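Local coordinates for protein mini spindles (Drosophila melanogaster, PDB 5VJC) that probably binds tubulin through TOG domains built of HEAT repeats, and promotes microtubule dynamics and mitotic spindle formation, at residues D44-A49 and L93-L98; L98-T103 and S135-H140. All blocks are in the same frame, centred on the assembly; numbering follows the deposited sequence.

Contact 1 of 2, residues D44-A49 and L93-L98; sequences DQMMTA and LKWLTL
The carbonyl oxygen of Lys94, the residue whose side chain reaches across to Gln45, is gripped by two donors of its own helix. Thr97 OG1 gives Lys94 O a short bond of 2.6 Å, tilted 22° from the carbonyl plane, and Leu98 N adds the ordinary helical bond. Thr97 OG1 in turn accepts the indole N-H of Trp29, so the hydroxyl is used in both roles. From this backbone the lysine chain runs out extended, its CG beside the backbone N (chi1 -76°), and meets Gln45 at about a right angle. The resulting bond from Lys94 NZ to Gln45 OE1 is weak, at 3.4 Å. A water reinforces it: Gln45 NE2 donates to the water at 2.9 Å, and Lys94 NZ reaches the same water in a second weak bond. The amide thus meets the ammonium group loosely, OE1 directly and NE2 through the water, which accepts from both.

In this HEAT-repeat TOG domain the two segments run roughly antiparallel, and helix 36-48 meets helix 89-99 through a few long side chains. The nearest CA atoms, those of Met46 and Trp95, are 9.9 Å apart, and side chains bridge that distance. The Met46 chain is extended beyond CG (chi2 -179°), which brings its terminal methyl CE to 3.9 Å from Trp95 CB. The methionine also packs on Ile56 and Met59 of helix 53-59, while Trp95 NE1 donates to Met59 O. Leu42 adds to the apolar layer, touching both Lys94 and Trp95.

Contact 2 of 2, residues L98-T103 and S135-H140; sequences LRFYDT and SSFVPH
His140 meets Tyr101 through its ring edge, ND1 lying 2.7 Å from Tyr101 OH in a short hydrogen bond whose donor may be either partner. Each polar atom lies in the plane of the other residue's ring; the planes are turned 68° apart, and the rings meet rim to rim, neither over the other's face. Phe100 takes the backbone side of the same histidine. With CG beside the backbone N (chi1 -69°), its ring points at the helix, CD2 coming 3.6 Å from His140 O and 4.1 Å from His140 CB. Farther along the ring, CE2 touches Phe137 CE1 at 3.8 Å, the second phenylalanine arriving at the edge of the first. Were Phe100 replaced by an alanine, the Phe137 ring would probably lose its aromatic neighbour on this side and a gap would open beside His140 CB. The histidine ring also meets Phe31. Phe100 continues onto Leu108 and Leu115 of helix 105-124, and Phe137 reaches Leu115 as well as Val159 and Val163 of helix 150-166. Residues 98-103 thus pack against helix 131-142, with the helices before and after it in the chain lining the same apolar region.

Helix 89-99 is common to both contacts, as is Leu98, and their centres lie 12 Å apart. They follow one another along the chain, meeting at the shared Leu98. One side of the shared helix, at Lys94 and Trp95, turns to helix 36-48, whereas Leu93 and Thr97 pack on helix 131-142, with Leu93 CD2 and Thr97 CG2 each 3.9 Å from Phe137 CD1. The centre of contact 1 lies about 17 Å from the centre of the chain, that of contact 2 about 8 Å. Helix 89-99 thus sits between helices 36-48 and 131-142, which are not its neighbours in sequence, consistent with the side-by-side helix stacking of a HEAT-repeat TOG domain, a fold that in this family binds tubulin.

Contact 1 of 2, residues D44-A49 and L93-L98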
# COMPACT_ATOMS: atom_id res chain seq x y z
N ASP A 44 23.42 -1.98 1.24
CA ASP A 44 24.30 -2.65 0.27
C ASP A 44 23.89 -2.37 -1.18
O ASP A 44 24.72 -1.97 -2.01
CB ASP A 44 24.30 -4.16 0.52
CG ASP A 44 25.23 -4.56 1.67
OD1 ASP A 44 25.81 -3.65 2.29
OD2 ASP A 44 25.37 -5.78 1.95
N GLN A 45 22.61 -2.56 -1.48
CA GLN A 45 22.10 -2.36 -2.83
C GLN A 45 22.20 -0.91 -3.27
O GLN A 45 22.45 -0.64 -4.44
CB GLN A 45 20.65 -2.82 -2.95
CG GLN A 45 20.49 -4.34 -2.89
CD GLN A 45 19.04 -4.75 -3.03
OE1 GLN A 45 18.14 -4.07 -2.52
NE2 GLN A 45 18.80 -5.84 -3.75
N MET A 46 21.98 0.02 -2.35
CA MET A 46 22.09 1.43 -2.71
C MET A 46 23.55 1.79 -2.99
O MET A 46 23.85 2.57 -3.89
CB MET A 46 21.54 2.34 -1.62
CG MET A 46 20.01 2.42 -1.58
SD MET A 46 19.56 3.54 -0.27
CE MET A 46 17.75 3.48 -0.41
N MET A 47 24.45 1.22 -2.18
CA MET A 47 25.89 1.37 -2.39
C MET A 47 26.25 0.95 -3.81
O MET A 47 26.74 1.75 -4.60
CB MET A 47 26.68 0.53 -1.38
CG MET A 47 26.72 1.07 0.03
SD MET A 47 27.68 2.59 0.17
CE MET A 47 27.51 2.94 1.93
N THR A 48 25.96 -0.30 -4.11
CA THR A 48 26.18 -0.89 -5.44
C THR A 48 25.57 -0.07 -6.58
O THR A 48 26.13 0.01 -7.67
CB THR A 48 25.63 -2.32 -5.48
OG1 THR A 48 26.31 -3.10 -4.48
CG2 THR A 48 25.79 -2.96 -6.85
N ALA A 49 24.43 0.56 -6.31
CA ALA A 49 23.74 1.36 -7.33
C ALA A 49 24.29 2.78 -7.50
O ALA A 49 23.76 3.55 -8.29
CB ALA A 49 22.23 1.42 -7.02
N LEU A 93 11.29 2.97 -2.99
CA LEU A 93 10.08 2.39 -2.42
C LEU A 93 10.44 1.58 -1.17
O LEU A 93 9.77 1.71 -0.14
CB LEU A 93 9.32 1.51 -3.44
CG LEU A 93 8.70 2.26 -4.64
CD1 LEU A 93 8.05 1.30 -5.62
CD2 LEU A 93 7.67 3.35 -4.17
N LYS A 94 11.50 0.77 -1.26
CA LYS A 94 11.96 -0.01 -0.10
C LYS A 94 12.33 0.88 1.07
O LYS A 94 12.00 0.55 2.22
CB LYS A 94 13.17 -0.88 -0.46
CG LYS A 94 12.84 -2.12 -1.27
CD LYS A 94 14.11 -2.89 -1.68
CE LYS A 94 13.72 -4.18 -2.39
NZ LYS A 94 14.92 -4.99 -2.78
N TRP A 95 13.01 1.98 0.80
CA TRP A 95 13.44 2.86 1.89
C TRP A 95 12.20 3.46 2.59
O TRP A 95 12.18 3.61 3.81
CB TRP A 95 14.35 3.99 1.39
CG TRP A 95 14.76 4.93 2.50
CD1 TRP A 95 15.66 4.68 3.51
CD2 TRP A 95 14.27 6.26 2.73
NE1 TRP A 95 15.75 5.77 4.34
CE2 TRP A 95 14.92 6.76 3.89
CE3 TRP A 95 13.35 7.09 2.07
CZ2 TRP A 95 14.67 8.03 4.40
CZ3 TRP A 95 13.11 8.36 2.58
CH2 TRP A 95 13.76 8.81 3.73
N LEU A 96 11.18 3.78 1.82
CA LEU A 96 9.97 4.33 2.42
C LEU A 96 9.23 3.27 3.23
O LEU A 96 8.71 3.58 4.30
CB LEU A 96 9.08 4.97 1.35
CG LEU A 96 9.80 6.22 0.82
CD1 LEU A 96 9.31 6.62 -0.55
CD2 LEU A 96 9.69 7.39 1.84
N THR A 97 9.23 2.02 2.78
CA THR A 97 8.56 0.96 3.55
C THR A 97 9.20 0.83 4.94
O THR A 97 8.50 0.51 5.91
CB THR A 97 8.58 -0.43 2.85
OG1 THR A 97 9.92 -0.96 2.81
CG2 THR A 97 7.98 -0.36 1.41
N LEU A 98 10.50 1.08 5.06
CA LEU A 98 11.12 1.10 6.40
C LEU A 98 10.58 2.25 7.25
O LEU A 98 10.28 2.06 8.42
CB LEU A 98 12.64 1.19 6.30
CG LEU A 98 13.31 0.04 5.57
CD1 LEU A 98 14.80 0.37 5.44
CD2 LEU A 98 13.12 -1.30 6.32
O HOH W 1 16.28 -6.80 -4.83

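Contact 2 of 2, residues L98-T103 and S135-H140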
# COMPACT_ATOMS: atom_id res chain seq x y z
N LEU A 98 10.50 1.08 5.06
CA LEU A 98 11.12 1.10 6.40
C LEU A 98 10.58 2.25 7.25
O LEU A 98 10.28 2.06 8.42
CB LEU A 98 12.64 1.19 6.30
CG LEU A 98 13.31 0.04 5.57
CD1 LEU A 98 14.80 0.37 5.44
CD2 LEU A 98 13.12 -1.30 6.32
N ARG A 99 10.43 3.42 6.65
CA ARG A 99 9.87 4.60 7.31
C ARG A 99 8.40 4.45 7.71
O ARG A 99 7.89 5.21 8.54
CB ARG A 99 10.02 5.83 6.41
CG ARG A 99 11.46 6.30 6.33
CD ARG A 99 12.05 6.20 7.72
NE ARG A 99 13.51 6.12 7.76
CZ ARG A 99 14.24 5.19 7.16
NH1 ARG A 99 13.68 4.26 6.40
NH2 ARG A 99 15.57 5.21 7.29
N PHE A 100 7.71 3.49 7.11
CA PHE A 100 6.32 3.25 7.49
C PHE A 100 6.22 2.61 8.88
O PHE A 100 5.16 2.66 9.51
CB PHE A 100 5.62 2.37 6.46
CG PHE A 100 5.39 3.06 5.14
CD1 PHE A 100 5.45 4.43 5.03
CD2 PHE A 100 5.13 2.31 3.99
CE1 PHE A 100 5.24 5.07 3.80
CE2 PHE A 100 4.92 2.94 2.76
CZ PHE A 100 4.98 4.32 2.67
N TYR A 101 7.30 2.01 9.36
CA TYR A 101 7.29 1.37 10.68
C TYR A 101 7.79 2.29 11.79
O TYR A 101 7.63 2.00 12.97
CB TYR A 101 8.10 0.08 10.65
CG TYR A 101 7.43 -0.97 9.82
CD1 TYR A 101 7.63 -1.03 8.44
CD2 TYR A 101 6.54 -1.87 10.39
CE1 TYR A 101 6.99 -1.98 7.66
CE2 TYR A 101 5.89 -2.82 9.62
CZ TYR A 101 6.13 -2.87 8.26
OH TYR A 101 5.50 -3.82 7.50
N ASP A 102 8.39 3.41 11.40
CA ASP A 102 8.77 4.42 12.38
C ASP A 102 7.53 5.18 12.82
O ASP A 102 6.53 5.24 12.09
CB ASP A 102 9.83 5.37 11.81
CG ASP A 102 11.12 4.64 11.40
OD1 ASP A 102 11.30 3.45 11.75
OD2 ASP A 102 11.97 5.28 10.73
N THR A 103 7.58 5.76 14.01
CA THR A 103 6.39 6.34 14.61
C THR A 103 6.26 7.83 14.37
O THR A 103 5.54 8.52 15.09
CB THR A 103 6.35 6.13 16.15
OG1 THR A 103 7.49 6.76 16.74
CG2 THR A 103 6.36 4.64 16.49
N SER A 135 5.00 -5.72 -4.98
CA SER A 135 5.00 -6.63 -3.84
C SER A 135 5.79 -6.11 -2.65
O SER A 135 5.43 -6.36 -1.51
CB SER A 135 5.58 -7.99 -4.25
OG SER A 135 4.59 -8.73 -4.92
N SER A 136 6.88 -5.41 -2.92
CA SER A 136 7.74 -4.92 -1.84
C SER A 136 7.10 -3.74 -1.12
O SER A 136 7.51 -3.40 -0.01
CB SER A 136 9.08 -4.47 -2.40
OG SER A 136 8.90 -3.23 -3.08
N PHE A 137 6.12 -3.12 -1.78
CA PHE A 137 5.68 -1.79 -1.39
C PHE A 137 4.26 -1.75 -0.83
O PHE A 137 4.05 -1.24 0.26
CB PHE A 137 5.78 -0.83 -2.58
CG PHE A 137 5.27 0.56 -2.30
CD1 PHE A 137 5.86 1.34 -1.31
CD2 PHE A 137 4.21 1.08 -3.03
CE1 PHE A 137 5.37 2.64 -1.04
CE2 PHE A 137 3.73 2.38 -2.78
CZ PHE A 137 4.32 3.15 -1.79
N VAL A 138 3.30 -2.28 -1.58
CA VAL A 138 1.88 -2.13 -1.24
C VAL A 138 1.44 -2.69 0.14
O VAL A 138 0.70 -2.01 0.83
CB VAL A 138 1.02 -2.76 -2.34
CG1 VAL A 138 -0.49 -2.60 -2.04
CG2 VAL A 138 1.38 -2.14 -3.68
N PRO A 139 1.90 -3.90 0.55
CA PRO A 139 1.45 -4.40 1.86
C PRO A 139 1.84 -3.46 3.00
O PRO A 139 1.09 -3.29 3.97
CB PRO A 139 2.19 -5.74 2.02
CG PRO A 139 2.60 -6.12 0.67
CD PRO A 139 2.73 -4.88 -0.15
N HIS A 140 3.02 -2.85 2.86
CA HIS A 140 3.56 -1.98 3.87
C HIS A 140 2.87 -0.64 3.86
O HIS A 140 2.61 -0.06 4.92
CB HIS A 140 5.07 -1.82 3.68
CG HIS A 140 5.81 -3.11 3.68
ND1 HIS A 140 6.02 -3.85 4.82
CD2 HIS A 140 6.34 -3.83 2.66
CE1 HIS A 140 6.67 -4.96 4.51
NE2 HIS A 140 6.88 -4.97 3.21